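Local coordinates for aromatic amino acid aminotransferase I (Candida albicans WO-1, PDB 6HNU), which probably transfers the amino group of aromatic L-amino acids to 2-oxoglutarate, using pyridoxal 5'-phosphate as cofactor, at residues K10-L15 / E289-R294; K57-I62 / K80-V85; P94-L99 / A340-R345; N132-V137 / G313-L318. All blocks are in the same frame, centred on the assembly; numbering follows the deposited sequence.

Overall arrangement
The four contacts fall into two neighbouring pairs. Interactions 1 and 4, with centres 10 Å apart, sit at one end of the large mixed sheet of the aminotransferase fold, where strands 292-297, 309-314 and 133-138 lie in that order up to the edge; Gln314 NE2 joins them through the backbone oxygens of Gly290 and Lys10. Interactions 2 and 3, also 10 Å apart, gather round helix 334-377, with strands 57-62 and 81-86 and the loop at 94-99 packed on it beside the second subunit. Along the chain, interaction 2 is nested inside interaction 1, which crosses 3 and 4. The N-terminal segment is thus tied to the sheet edge, while the other pair sits by the dimer interface.

Interaction 1. Residues K10-L15 / E289-R294; sequences KDLTHL and EGRVVR
Lys10 runs alongside Glu289, the two side chains pointing the same way, and its backbone N gives a hydrogen bond to Glu289 O (2.8 Å). Further out, Lys10 CB rests on Glu289 O and CG on Glu289 CB. CD then comes against Glu289 OE1 and Arg291 NH1, and CE lies 3.4 Å from Glu289 OE2. A bend at the last torsion (chi4 -63°) turns the tip aside, and NZ ends 4.5 Å from Glu289 OE2, beyond salt-bridge distance.

The carboxylate is already engaged: Arg291 grips Glu289 OE1 side-on, with NE and NH1 each at 3.0 Å and the oxygen in the guanidinium plane. Arg291 NH2 has its own partners in Asp240, through a salt bridge, and Phe241 O. Leu12 crosses the arginine at about a right angle, CD1 at 3.4 Å from Arg291 CB and CD2 obliquely beside NH1.

This packing joins the N-terminal segment to the turn that leads into strand 292-297 of the large sheet. Its one direct hydrogen bond is between backbones; the lysine charge would add only a longer-range attraction, while methylenes of Lys10 and methyls of Leu12 pack against the arginine-glutamate pair, of which the arginine is buried.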
loop_
_atom_site.group_PDB
_atom_site.type_symbol
_atom_site.label_atom_id
_atom_site.label_comp_id
_atom_site.label_asym_id
_atom_site.label_seq_id
_atom_site.Cartn_x
_atom_site.Cartn_y
_atom_site.Cartn_z
ATOM N N LYS B 10 -5.884 -14.323 -25.290
ATOM C CA LYS B 10 -7.249 -13.888 -25.645
ATOM C C LYS B 10 -7.434 -12.467 -25.153
ATOM O O LYS B 10 -6.782 -12.071 -24.179
ATOM C CB LYS B 10 -8.312 -14.803 -25.049
ATOM C CG LYS B 10 -8.380 -16.171 -25.722
ATOM C CD LYS B 10 -9.671 -16.913 -25.430
ATOM C CE LYS B 10 -9.790 -18.210 -26.204
ATOM N NZ LYS B 10 -9.829 -17.973 -27.666
ATOM N N ASP B 11 -8.283 -11.731 -25.853
ATOM C CA ASP B 11 -8.786 -10.416 -25.403
ATOM C C ASP B 11 -9.783 -10.666 -24.276
ATOM O O ASP B 11 -10.875 -11.186 -24.549
ATOM C CB ASP B 11 -9.437 -9.653 -26.559
ATOM C CG ASP B 11 -9.776 -8.238 -26.154
ATOM O OD1 ASP B 11 -10.164 -8.038 -24.988
ATOM O OD2 ASP B 11 -9.640 -7.352 -27.011
ATOM N N LEU B 12 -9.435 -10.305 -23.044
ATOM C CA LEU B 12 -10.331 -10.546 -21.890
ATOM C C LEU B 12 -10.782 -9.212 -21.305
ATOM O O LEU B 12 -11.213 -9.177 -20.133
ATOM C CB LEU B 12 -9.587 -11.421 -20.874
ATOM C CG LEU B 12 -9.194 -12.812 -21.380
ATOM C CD1 LEU B 12 -8.473 -13.612 -20.297
ATOM C CD2 LEU B 12 -10.405 -13.593 -21.858
ATOM N N THR B 13 -10.717 -8.125 -22.073
ATOM C CA THR B 13 -11.048 -6.796 -21.494
ATOM C C THR B 13 -12.542 -6.796 -21.138
ATOM O O THR B 13 -12.903 -6.118 -20.188
ATOM C CB THR B 13 -10.515 -5.636 -22.348
ATOM O OG1 THR B 13 -11.077 -5.797 -23.634
ATOM C CG2 THR B 13 -9.000 -5.580 -22.429
ATOM N N HIS B 14 -13.365 -7.671 -21.722
ATOM C CA HIS B 14 -14.794 -7.813 -21.333
ATOM C C HIS B 14 -14.935 -8.347 -19.887
ATOM O O HIS B 14 -16.037 -8.264 -19.304
ATOM C CB HIS B 14 -15.547 -8.677 -22.369
ATOM C CG HIS B 14 -15.055 -10.089 -22.448
ATOM N ND1 HIS B 14 -13.917 -10.435 -23.141
ATOM C CD2 HIS B 14 -15.520 -11.227 -21.907
ATOM C CE1 HIS B 14 -13.726 -11.738 -23.053
ATOM N NE2 HIS B 14 -14.683 -12.243 -22.283
ATOM N N LEU B 15 -13.881 -8.856 -19.258
ATOM C CA LEU B 15 -14.014 -9.372 -17.863
ATOM C C LEU B 15 -13.647 -8.283 -16.846
ATOM O O LEU B 15 -13.902 -8.480 -15.629
ATOM C CB LEU B 15 -13.154 -10.630 -17.720
ATOM C CG LEU B 15 -13.635 -11.798 -18.579
ATOM C CD1 LEU B 15 -12.773 -13.024 -18.323
ATOM C CD2 LEU B 15 -15.119 -12.084 -18.326
ATOM N N GLU B 289 -4.240 -19.159 -22.819
ATOM C CA GLU B 289 -5.249 -18.128 -23.173
ATOM C C GLU B 289 -4.982 -16.779 -22.463
ATOM O O GLU B 289 -5.614 -15.780 -22.859
ATOM C CB GLU B 289 -6.671 -18.605 -22.869
ATOM C CG GLU B 289 -7.056 -19.879 -23.607
ATOM C CD GLU B 289 -8.549 -20.145 -23.699
ATOM O OE1 GLU B 289 -9.322 -19.476 -23.003
ATOM O OE2 GLU B 289 -8.934 -21.011 -24.505
ATOM N N GLY B 290 -4.097 -16.703 -21.461
ATOM C CA GLY B 290 -3.876 -15.436 -20.721
ATOM C C GLY B 290 -5.028 -15.086 -19.780
ATOM O O GLY B 290 -5.225 -13.911 -19.515
ATOM N N ARG B 291 -5.737 -16.075 -19.224
ATOM C CA ARG B 291 -6.859 -15.808 -18.297
ATOM C C ARG B 291 -6.412 -16.085 -16.853
ATOM O O ARG B 291 -7.296 -16.225 -15.962
ATOM C CB ARG B 291 -8.064 -16.625 -18.770
ATOM C CG ARG B 291 -7.876 -18.141 -18.676
ATOM C CD ARG B 291 -9.164 -18.888 -18.884
ATOM N NE ARG B 291 -9.737 -18.592 -20.194
ATOM C CZ ARG B 291 -10.704 -17.704 -20.441
ATOM N NH1 ARG B 291 -11.101 -17.516 -21.691
ATOM N NH2 ARG B 291 -11.300 -17.044 -19.468
ATOM N N VAL B 292 -5.108 -16.234 -16.614
ATOM C CA VAL B 292 -4.593 -16.425 -15.222
ATOM C C VAL B 292 -3.945 -15.114 -14.757
ATOM O O VAL B 292 -3.142 -14.541 -15.521
ATOM C CB VAL B 292 -3.651 -17.627 -15.078
ATOM C CG1 VAL B 292 -3.172 -17.810 -13.648
ATOM C CG2 VAL B 292 -4.311 -18.897 -15.539
ATOM N N VAL B 293 -4.238 -14.718 -13.517
ATOM C CA VAL B 293 -3.463 -13.684 -12.793
ATOM C C VAL B 293 -2.861 -14.360 -11.576
ATOM O O VAL B 293 -3.615 -14.969 -10.798
ATOM C CB VAL B 293 -4.296 -12.441 -12.472
ATOM C CG1 VAL B 293 -3.453 -11.346 -11.844
ATOM C CG2 VAL B 293 -4.974 -11.903 -13.716
ATOM N N ARG B 294 -1.553 -14.256 -11.450
ATOM C CA ARG B 294 -0.802 -14.817 -10.298
ATOM C C ARG B 294 -0.401 -13.694 -9.336
ATOM O O ARG B 294 0.139 -12.650 -9.773
ATOM C CB ARG B 294 0.411 -15.609 -10.789
ATOM C CG ARG B 294 1.294 -16.159 -9.677
ATOM C CD ARG B 294 2.517 -16.855 -10.237
ATOM N NE ARG B 294 3.237 -17.621 -9.242
ATOM C CZ ARG B 294 3.026 -18.897 -8.939
ATOM N NH1 ARG B 294 2.051 -19.556 -9.504
ATOM N NH2 ARG B 294 3.742 -19.484 -8.001
#

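Interaction 2. Residues K57-I62 / K80-V85; sequences KVTADI and KTTIEV
Lys57 opens a two-stranded antiparallel ribbon, strands 57-62 and 81-86 joined by a long connection, by crossing to Glu84: NZ makes a salt bridge to OE2 at 2.7 Å, coming from above the carboxylate plane. Val58 and Val85 form a hydrogen-bonded pair, and Val58 CG1 lies against Val85 CB on the face turned to Leu99. Thr59 is in a non-hydrogen-bonded pair with Glu84; its methyl CG2, beside the backbone N, packs on Glu84 CG at 3.7 Å, while its hydroxyl bonds to that of Thr59 of the second subunit. There residues 57-61 pair with a strand of that subunit, carrying the sheet across the dimer interface.

Ala60 pairs with Ile83 and sets CB against CG1. Asp61 leans OD2 on Lys80 CD, with Lys80 NZ near only as a charge, and its OD1 accepts from Thr82 OG1 at 2.5 Å, an unusually short bond from above the carboxylate plane.

Ile62 pairs with Thr81. Ile62 and Ile83 bear on helix 334-377, through Trp347 and Ala342 respectively, and cross each other at about a right angle. Ile62 CG1 touches Thr81 CG2 at 3.6 Å, and its CD1 meets Ile83 CG2 at 3.9 Å.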
loop_
_atom_site.group_PDB
_atom_site.type_symbol
_atom_site.label_atom_id
_atom_site.label_comp_id
_atom_site.label_asym_id
_atom_site.label_seq_id
_atom_site.Cartn_x
_atom_site.Cartn_y
_atom_site.Cartn_z
ATOM N N LYS B 57 23.288 6.601 1.968
ATOM C CA LYS B 57 23.294 5.183 1.604
ATOM C C LYS B 57 22.508 4.387 2.636
ATOM O O LYS B 57 22.284 4.894 3.764
ATOM C CB LYS B 57 24.721 4.640 1.475
ATOM C CG LYS B 57 25.386 4.169 2.749
ATOM C CD LYS B 57 26.768 3.565 2.483
ATOM C CE LYS B 57 27.478 3.202 3.770
ATOM N NZ LYS B 57 28.891 2.820 3.544
ATOM N N VAL B 58 22.081 3.213 2.197
ATOM C CA VAL B 58 21.518 2.147 3.068
ATOM C C VAL B 58 22.349 0.889 2.831
ATOM O O VAL B 58 22.868 0.677 1.666
ATOM C CB VAL B 58 20.022 1.912 2.811
ATOM C CG1 VAL B 58 19.735 1.415 1.412
ATOM C CG2 VAL B 58 19.473 0.928 3.823
ATOM N N THR B 59 22.556 0.119 3.893
ATOM C CA THR B 59 23.279 -1.173 3.802
ATOM C C THR B 59 22.437 -2.232 4.493
ATOM O O THR B 59 21.597 -1.864 5.317
ATOM C CB THR B 59 24.693 -1.084 4.396
ATOM O OG1 THR B 59 24.569 -1.096 5.816
ATOM C CG2 THR B 59 25.436 0.153 3.951
ATOM N N ALA B 60 22.655 -3.493 4.138
ATOM C CA ALA B 60 22.148 -4.651 4.888
ATOM C C ALA B 60 23.211 -5.753 4.924
ATOM O O ALA B 60 23.973 -5.894 3.959
ATOM C CB ALA B 60 20.873 -5.157 4.274
ATOM N N ASP B 61 23.230 -6.521 6.016
ATOM C CA ASP B 61 24.056 -7.735 6.136
ATOM C C ASP B 61 23.139 -8.917 5.874
ATOM O O ASP B 61 22.059 -8.970 6.507
ATOM C CB ASP B 61 24.706 -7.794 7.507
ATOM C CG ASP B 61 25.804 -6.770 7.720
ATOM O OD1 ASP B 61 26.149 -6.007 6.754
ATOM O OD2 ASP B 61 26.309 -6.769 8.857
ATOM N N ILE B 62 23.515 -9.767 4.916
ATOM C CA ILE B 62 22.687 -10.895 4.424
ATOM C C ILE B 62 23.536 -12.152 4.364
ATOM O O ILE B 62 24.763 -12.068 4.313
ATOM C CB ILE B 62 22.079 -10.522 3.059
ATOM C CG1 ILE B 62 23.119 -10.545 1.940
ATOM C CG2 ILE B 62 21.397 -9.155 3.198
ATOM C CD1 ILE B 62 22.575 -10.099 0.580
ATOM N N LYS B 80 28.124 -13.938 5.890
ATOM C CA LYS B 80 27.657 -12.530 5.984
ATOM C C LYS B 80 28.306 -11.744 4.871
ATOM O O LYS B 80 29.544 -11.697 4.826
ATOM C CB LYS B 80 27.993 -11.849 7.309
ATOM C CG LYS B 80 27.359 -10.471 7.488
ATOM C CD LYS B 80 27.302 -10.023 8.947
ATOM C CE LYS B 80 28.659 -9.785 9.587
ATOM N NZ LYS B 80 29.572 -9.075 8.658
ATOM N N THR B 81 27.494 -11.153 4.008
ATOM C CA THR B 81 27.977 -10.118 3.053
ATOM C C THR B 81 27.181 -8.828 3.287
ATOM O O THR B 81 25.984 -8.905 3.665
ATOM C CB THR B 81 27.971 -10.665 1.622
ATOM O OG1 THR B 81 28.806 -9.823 0.816
ATOM C CG2 THR B 81 26.592 -10.741 1.012
ATOM N N THR B 82 27.838 -7.682 3.124
ATOM C CA THR B 82 27.205 -6.357 3.243
ATOM C C THR B 82 26.857 -5.873 1.835
ATOM O O THR B 82 27.779 -5.704 1.018
ATOM C CB THR B 82 28.075 -5.385 4.052
ATOM O OG1 THR B 82 28.265 -5.974 5.343
ATOM C CG2 THR B 82 27.477 -3.995 4.156
ATOM N N ILE B 83 25.573 -5.638 1.575
ATOM C CA ILE B 83 25.115 -4.955 0.334
ATOM C C ILE B 83 24.918 -3.474 0.689
ATOM O O ILE B 83 24.468 -3.164 1.793
ATOM C CB ILE B 83 23.842 -5.609 -0.246
ATOM C CG1 ILE B 83 22.782 -5.805 0.842
ATOM C CG2 ILE B 83 24.200 -6.922 -0.926
ATOM C CD1 ILE B 83 21.392 -6.168 0.355
ATOM N N GLU B 84 25.249 -2.612 -0.252
ATOM C CA GLU B 84 25.215 -1.152 -0.115
ATOM C C GLU B 84 24.458 -0.580 -1.306
ATOM O O GLU B 84 24.747 -0.979 -2.463
ATOM C CB GLU B 84 26.633 -0.597 -0.088
ATOM C CG GLU B 84 27.427 -1.058 1.113
ATOM C CD GLU B 84 28.649 -0.184 1.348
ATOM O OE1 GLU B 84 29.362 0.046 0.361
ATOM O OE2 GLU B 84 28.839 0.320 2.498
ATOM N N VAL B 85 23.473 0.260 -1.004
ATOM C CA VAL B 85 22.845 1.146 -2.004
ATOM C C VAL B 85 23.119 2.600 -1.625
ATOM O O VAL B 85 22.503 3.148 -0.690
ATOM C CB VAL B 85 21.355 0.837 -2.158
ATOM C CG1 VAL B 85 20.812 1.653 -3.312
ATOM C CG2 VAL B 85 21.136 -0.666 -2.392
HETATM O O HOH W 1 28.590 -5.984 8.723
#

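Interaction 3. Residues P94-L99 / A340-R345; sequences PDQIEL and ANALLR
Residues 94-99, the loop that runs into helix 99-102, swing past one side of helix 334-377 and bring Asp95 and Gln96 up to the turn Asn341-Arg345, with the CA atoms of Gln96 and Ala342 6.3 Å apart. This is a loop-to-helix contact in the aminotransferase fold, held by a helix side chain that reads the loop backbone. Asn341 ND2 donates to Asp95 O at 3.0 Å, a nearly straight bond (163° at hydrogen) lying in the carbonyl plane on a lone pair, and in the amide's own plane as well. The amide gets there because Asn341 CG stands opposite the backbone N (chi1 -178°), beside the carbonyl carbon. Its other end is held too, since OD1 accepts from Arg345 NE one helical turn on, which fixes the rotation of the amide. Ile97 lies obliquely across this asparagine, CD1 on CB at 3.7 Å and CG1 close to ND2.

Arg345 stretches out beside the loop. Its CD comes to 3.3 Å from Asp95 O and NH1 stands by Asp95 CB. Asp95 OD2 lies well out of the guanidinium plane, and a water connects it to NH1. NH2 bonds Glu113 O and Gln116 OE1, and NH1 also bonds a TRS molecule, probably from the crystallisation liquor.

Gln96 points its CB away, but its bent chain returns: NE2 bonds Pro94 O in its own loop, and OE1 comes to 3.3 Å from Ala342 CB. A water ties the two segments together, giving a bond to Gln96 OE1 at 2.9 Å and accepting from Ile97 N and Asn341 ND2.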
loop_
_atom_site.group_PDB
_atom_site.type_symbol
_atom_site.label_atom_id
_atom_site.label_comp_id
_atom_site.label_asym_id
_atom_site.label_seq_id
_atom_site.Cartn_x
_atom_site.Cartn_y
_atom_site.Cartn_z
ATOM N N PRO B 94 27.199 -2.444 -10.202
ATOM C CA PRO B 94 26.226 -2.449 -11.288
ATOM C C PRO B 94 24.822 -2.881 -10.842
ATOM O O PRO B 94 24.699 -3.672 -9.887
ATOM C CB PRO B 94 26.803 -3.471 -12.278
ATOM C CG PRO B 94 28.294 -3.463 -11.973
ATOM C CD PRO B 94 28.357 -3.321 -10.472
ATOM N N ASP B 95 23.822 -2.346 -11.538
ATOM C CA ASP B 95 22.424 -2.860 -11.551
ATOM C C ASP B 95 21.697 -2.528 -10.245
ATOM O O ASP B 95 20.642 -3.171 -9.981
ATOM C CB ASP B 95 22.427 -4.364 -11.846
ATOM C CG ASP B 95 23.183 -4.716 -13.126
ATOM O OD1 ASP B 95 22.833 -4.163 -14.149
ATOM O OD2 ASP B 95 24.106 -5.546 -13.072
ATOM N N GLN B 96 22.169 -1.527 -9.495
ATOM C CA GLN B 96 21.506 -1.079 -8.228
ATOM C C GLN B 96 20.477 0.012 -8.533
ATOM O O GLN B 96 20.543 0.656 -9.604
ATOM C CB GLN B 96 22.541 -0.561 -7.230
ATOM C CG GLN B 96 23.568 -1.613 -6.822
ATOM C CD GLN B 96 22.917 -2.925 -6.448
ATOM O OE1 GLN B 96 22.146 -3.009 -5.490
ATOM N NE2 GLN B 96 23.212 -3.963 -7.208
ATOM N N ILE B 97 19.521 0.224 -7.631
ATOM C CA ILE B 97 18.540 1.330 -7.785
ATOM C C ILE B 97 18.947 2.388 -6.767
ATOM O O ILE B 97 18.530 2.324 -5.587
ATOM C CB ILE B 97 17.075 0.865 -7.694
ATOM C CG1 ILE B 97 16.874 -0.562 -8.237
ATOM C CG2 ILE B 97 16.210 1.872 -8.431
ATOM C CD1 ILE B 97 15.618 -1.268 -7.786
ATOM N N GLU B 98 19.816 3.288 -7.214
ATOM C CA GLU B 98 20.452 4.308 -6.345
ATOM C C GLU B 98 19.331 5.110 -5.675
ATOM O O GLU B 98 18.258 5.297 -6.313
ATOM C CB GLU B 98 21.423 5.166 -7.169
ATOM C CG GLU B 98 20.754 6.045 -8.215
ATOM C CD GLU B 98 20.445 5.421 -9.554
ATOM O OE1 GLU B 98 20.731 4.211 -9.736
ATOM O OE2 GLU B 98 19.858 6.132 -10.409
ATOM N N LEU B 99 19.547 5.532 -4.427
ATOM C CA LEU B 99 18.450 6.095 -3.593
ATOM C C LEU B 99 17.914 7.396 -4.201
ATOM O O LEU B 99 16.756 7.718 -3.931
ATOM C CB LEU B 99 18.927 6.348 -2.166
ATOM C CG LEU B 99 19.519 5.149 -1.429
ATOM C CD1 LEU B 99 19.925 5.579 -0.027
ATOM C CD2 LEU B 99 18.522 3.989 -1.397
ATOM N N ALA B 340 15.664 -5.302 -1.866
ATOM C CA ALA B 340 15.317 -6.621 -2.467
ATOM C C ALA B 340 16.132 -6.808 -3.748
ATOM O O ALA B 340 16.731 -7.857 -3.975
ATOM C CB ALA B 340 13.816 -6.722 -2.732
ATOM N N ASN B 341 16.152 -5.800 -4.585
ATOM C CA ASN B 341 16.980 -5.804 -5.815
ATOM C C ASN B 341 18.465 -6.086 -5.472
ATOM O O ASN B 341 19.091 -6.889 -6.190
ATOM C CB ASN B 341 16.805 -4.509 -6.569
ATOM C CG ASN B 341 17.596 -4.496 -7.856
ATOM O OD1 ASN B 341 17.260 -5.186 -8.817
ATOM N ND2 ASN B 341 18.663 -3.732 -7.861
ATOM N N ALA B 342 19.004 -5.442 -4.447
ATOM C CA ALA B 342 20.425 -5.589 -4.024
ATOM C C ALA B 342 20.670 -7.025 -3.550
ATOM O O ALA B 342 21.601 -7.656 -4.047
ATOM C CB ALA B 342 20.757 -4.568 -2.992
ATOM N N LEU B 343 19.777 -7.569 -2.712
ATOM C CA LEU B 343 19.902 -8.946 -2.199
ATOM C C LEU B 343 19.808 -9.926 -3.369
ATOM O O LEU B 343 20.693 -10.782 -3.471
ATOM C CB LEU B 343 18.860 -9.188 -1.101
ATOM C CG LEU B 343 18.792 -10.618 -0.581
ATOM C CD1 LEU B 343 18.327 -10.633 0.879
ATOM C CD2 LEU B 343 17.877 -11.454 -1.455
ATOM N N LEU B 344 18.819 -9.795 -4.257
ATOM C CA LEU B 344 18.580 -10.800 -5.313
ATOM C C LEU B 344 19.737 -10.791 -6.315
ATOM O O LEU B 344 20.101 -11.880 -6.788
ATOM C CB LEU B 344 17.226 -10.535 -5.977
ATOM C CG LEU B 344 16.002 -10.788 -5.079
ATOM C CD1 LEU B 344 14.770 -10.162 -5.685
ATOM C CD2 LEU B 344 15.776 -12.268 -4.848
ATOM N N ARG B 345 20.267 -9.614 -6.641
ATOM C CA ARG B 345 21.365 -9.472 -7.633
ATOM C C ARG B 345 22.690 -9.893 -7.005
ATOM O O ARG B 345 23.524 -10.437 -7.741
ATOM C CB ARG B 345 21.393 -8.048 -8.168
ATOM C CG ARG B 345 20.233 -7.825 -9.126
ATOM C CD ARG B 345 20.157 -6.450 -9.717
ATOM N NE ARG B 345 19.085 -6.418 -10.702
ATOM C CZ ARG B 345 19.204 -6.840 -11.959
ATOM N NH1 ARG B 345 20.368 -7.311 -12.396
ATOM N NH2 ARG B 345 18.162 -6.795 -12.773
HETATM O O HOH W 2 22.989 -7.811 -11.323
HETATM O O HOH W 3 19.486 -1.984 -5.502
HETATM O O HOH W 4 23.554 -6.450 -5.553
#

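Interaction 4. Residues N132-V137 / G313-L318; sequences NWDVIV and GQKDLL
Asp134 N donates to Gly313 O at 2.9 Å, the shortest polar bond between the two segments, and Gly313 N returns one to Asp134 O. These make a hydrogen-bonded antiparallel pair that attaches strand 133-138, an edge strand of the large sheet within this chain, to strand 309-314. Two residues further along, where the second strand turns into helix 315-327 after the N-cap Gln314, Lys315 N donates to Asn132 O at 3.0 Å.

The Lys315 chain bends twice and lies obliquely over the aspartate, CD at 3.7 Å from Asp134 CB, which carries NZ to a weak bond with Trp133 O. Asp134 OD1 has its salt bridge with Lys119 instead; Lys119 also makes a cation-pi contact with Trp133.

Leu318 reaches back from the helix. CD1 sits 3.2 Å from Asp134 O, and the Leu318 and Ile136 side chains slide past each other in opposite directions, Leu318 CD2 at 4.0 Å from Ile136 CD1. At the other end a water accepts from Asn132 ND2 and lies 3.2 Å from Gln314 OE1, while Asn132 OD1 takes its bond from Ala9 N and Gln314 NE2 serves Gly290 O.

Backbone bonds thus set strand and helix start in place, Leu318 packs on Ile136 between them, and the carboxylate of Asp134 turns to Lys119.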
loop_
_atom_site.group_PDB
_atom_site.type_symbol
_atom_site.label_atom_id
_atom_site.label_comp_id
_atom_site.label_asym_id
_atom_site.label_seq_id
_atom_site.Cartn_x
_atom_site.Cartn_y
_atom_site.Cartn_z
ATOM N N ASN B 132 2.340 -11.927 -24.769
ATOM C CA ASN B 132 2.075 -10.553 -24.248
ATOM C C ASN B 132 1.775 -10.633 -22.740
ATOM O O ASN B 132 0.727 -10.147 -22.287
ATOM C CB ASN B 132 0.950 -9.845 -25.018
ATOM C CG ASN B 132 -0.325 -10.646 -25.197
ATOM O OD1 ASN B 132 -0.304 -11.874 -25.368
ATOM N ND2 ASN B 132 -1.443 -9.938 -25.207
ATOM N N TRP B 133 2.709 -11.192 -21.989
ATOM C CA TRP B 133 2.628 -11.322 -20.512
ATOM C C TRP B 133 3.583 -10.308 -19.899
ATOM O O TRP B 133 4.552 -9.812 -20.588
ATOM C CB TRP B 133 2.927 -12.743 -20.029
ATOM C CG TRP B 133 4.366 -13.145 -20.127
ATOM C CD1 TRP B 133 4.983 -13.596 -21.258
ATOM C CD2 TRP B 133 5.379 -13.119 -19.099
ATOM N NE1 TRP B 133 6.294 -13.881 -20.998
ATOM C CE2 TRP B 133 6.584 -13.566 -19.698
ATOM C CE3 TRP B 133 5.403 -12.778 -17.738
ATOM C CZ2 TRP B 133 7.778 -13.705 -18.978
ATOM C CZ3 TRP B 133 6.584 -12.893 -17.034
ATOM C CH2 TRP B 133 7.748 -13.369 -17.643
ATOM N N ASP B 134 3.319 -9.959 -18.655
ATOM C CA ASP B 134 4.188 -9.012 -17.938
ATOM C C ASP B 134 4.088 -9.262 -16.439
ATOM O O ASP B 134 3.303 -10.130 -16.010
ATOM C CB ASP B 134 3.860 -7.566 -18.300
ATOM C CG ASP B 134 5.091 -6.663 -18.307
ATOM O OD1 ASP B 134 6.246 -7.184 -18.217
ATOM O OD2 ASP B 134 4.889 -5.468 -18.387
ATOM N N VAL B 135 4.942 -8.546 -15.724
ATOM C CA VAL B 135 4.915 -8.445 -14.250
ATOM C C VAL B 135 4.863 -6.965 -13.883
ATOM O O VAL B 135 5.531 -6.136 -14.535
ATOM C CB VAL B 135 6.129 -9.157 -13.652
ATOM C CG1 VAL B 135 6.109 -10.628 -14.001
ATOM C CG2 VAL B 135 7.420 -8.544 -14.120
ATOM N N ILE B 136 4.096 -6.657 -12.851
ATOM C CA ILE B 136 4.075 -5.337 -12.175
ATOM C C ILE B 136 4.290 -5.594 -10.683
ATOM O O ILE B 136 4.044 -6.708 -10.198
ATOM C CB ILE B 136 2.751 -4.594 -12.473
ATOM C CG1 ILE B 136 1.514 -5.365 -12.005
ATOM C CG2 ILE B 136 2.695 -4.261 -13.967
ATOM C CD1 ILE B 136 0.204 -4.577 -12.020
ATOM N N VAL B 137 4.767 -4.595 -9.987
ATOM C CA VAL B 137 4.986 -4.683 -8.532
ATOM C C VAL B 137 3.641 -4.574 -7.808
ATOM O O VAL B 137 2.651 -3.979 -8.331
ATOM C CB VAL B 137 6.018 -3.652 -8.068
ATOM C CG1 VAL B 137 7.348 -3.945 -8.708
ATOM C CG2 VAL B 137 5.556 -2.217 -8.312
ATOM N N GLY B 313 0.489 -11.547 -15.338
ATOM C CA GLY B 313 -0.696 -11.656 -16.185
ATOM C C GLY B 313 -0.522 -10.928 -17.503
ATOM O O GLY B 313 0.588 -10.471 -17.847
ATOM N N GLN B 314 -1.598 -10.891 -18.284
ATOM C CA GLN B 314 -1.467 -10.343 -19.649
ATOM C C GLN B 314 -1.363 -8.819 -19.537
ATOM O O GLN B 314 -1.911 -8.233 -18.591
ATOM C CB GLN B 314 -2.540 -10.864 -20.591
ATOM C CG GLN B 314 -3.953 -10.490 -20.265
ATOM C CD GLN B 314 -4.802 -10.773 -21.486
ATOM O OE1 GLN B 314 -4.697 -10.072 -22.495
ATOM N NE2 GLN B 314 -5.580 -11.849 -21.451
ATOM N N LYS B 315 -0.625 -8.229 -20.467
ATOM C CA LYS B 315 -0.264 -6.787 -20.483
ATOM C C LYS B 315 -1.498 -5.931 -20.256
ATOM O O LYS B 315 -1.444 -5.054 -19.403
ATOM C CB LYS B 315 0.355 -6.408 -21.827
ATOM C CG LYS B 315 1.556 -5.497 -21.742
ATOM C CD LYS B 315 2.835 -6.294 -21.653
ATOM C CE LYS B 315 3.368 -6.703 -23.012
ATOM N NZ LYS B 315 4.645 -7.435 -22.872
ATOM N N ASP B 316 -2.539 -6.118 -21.057
ATOM C CA ASP B 316 -3.710 -5.226 -21.017
ATOM C C ASP B 316 -4.486 -5.324 -19.698
ATOM O O ASP B 316 -5.114 -4.307 -19.350
ATOM C CB ASP B 316 -4.647 -5.443 -22.191
ATOM C CG ASP B 316 -4.022 -5.061 -23.517
ATOM O OD1 ASP B 316 -3.040 -4.263 -23.515
ATOM O OD2 ASP B 316 -4.461 -5.635 -24.507
ATOM N N LEU B 317 -4.456 -6.436 -18.970
ATOM C CA LEU B 317 -5.131 -6.479 -17.641
ATOM C C LEU B 317 -4.220 -5.825 -16.602
ATOM O O LEU B 317 -4.730 -5.039 -15.795
ATOM C CB LEU B 317 -5.508 -7.925 -17.264
ATOM C CG LEU B 317 -6.399 -8.680 -18.250
ATOM C CD1 LEU B 317 -6.729 -10.087 -17.734
ATOM C CD2 LEU B 317 -7.684 -7.927 -18.577
ATOM N N LEU B 318 -2.912 -6.075 -16.649
ATOM C CA LEU B 318 -1.914 -5.496 -15.722
ATOM C C LEU B 318 -1.961 -3.967 -15.828
ATOM O O LEU B 318 -1.815 -3.317 -14.793
ATOM C CB LEU B 318 -0.498 -6.018 -15.998
ATOM C CG LEU B 318 -0.207 -7.448 -15.565
ATOM C CD1 LEU B 318 1.282 -7.723 -15.497
ATOM C CD2 LEU B 318 -0.823 -7.749 -14.258
HETATM O O HOH W 5 -4.415 -10.315 -25.632
#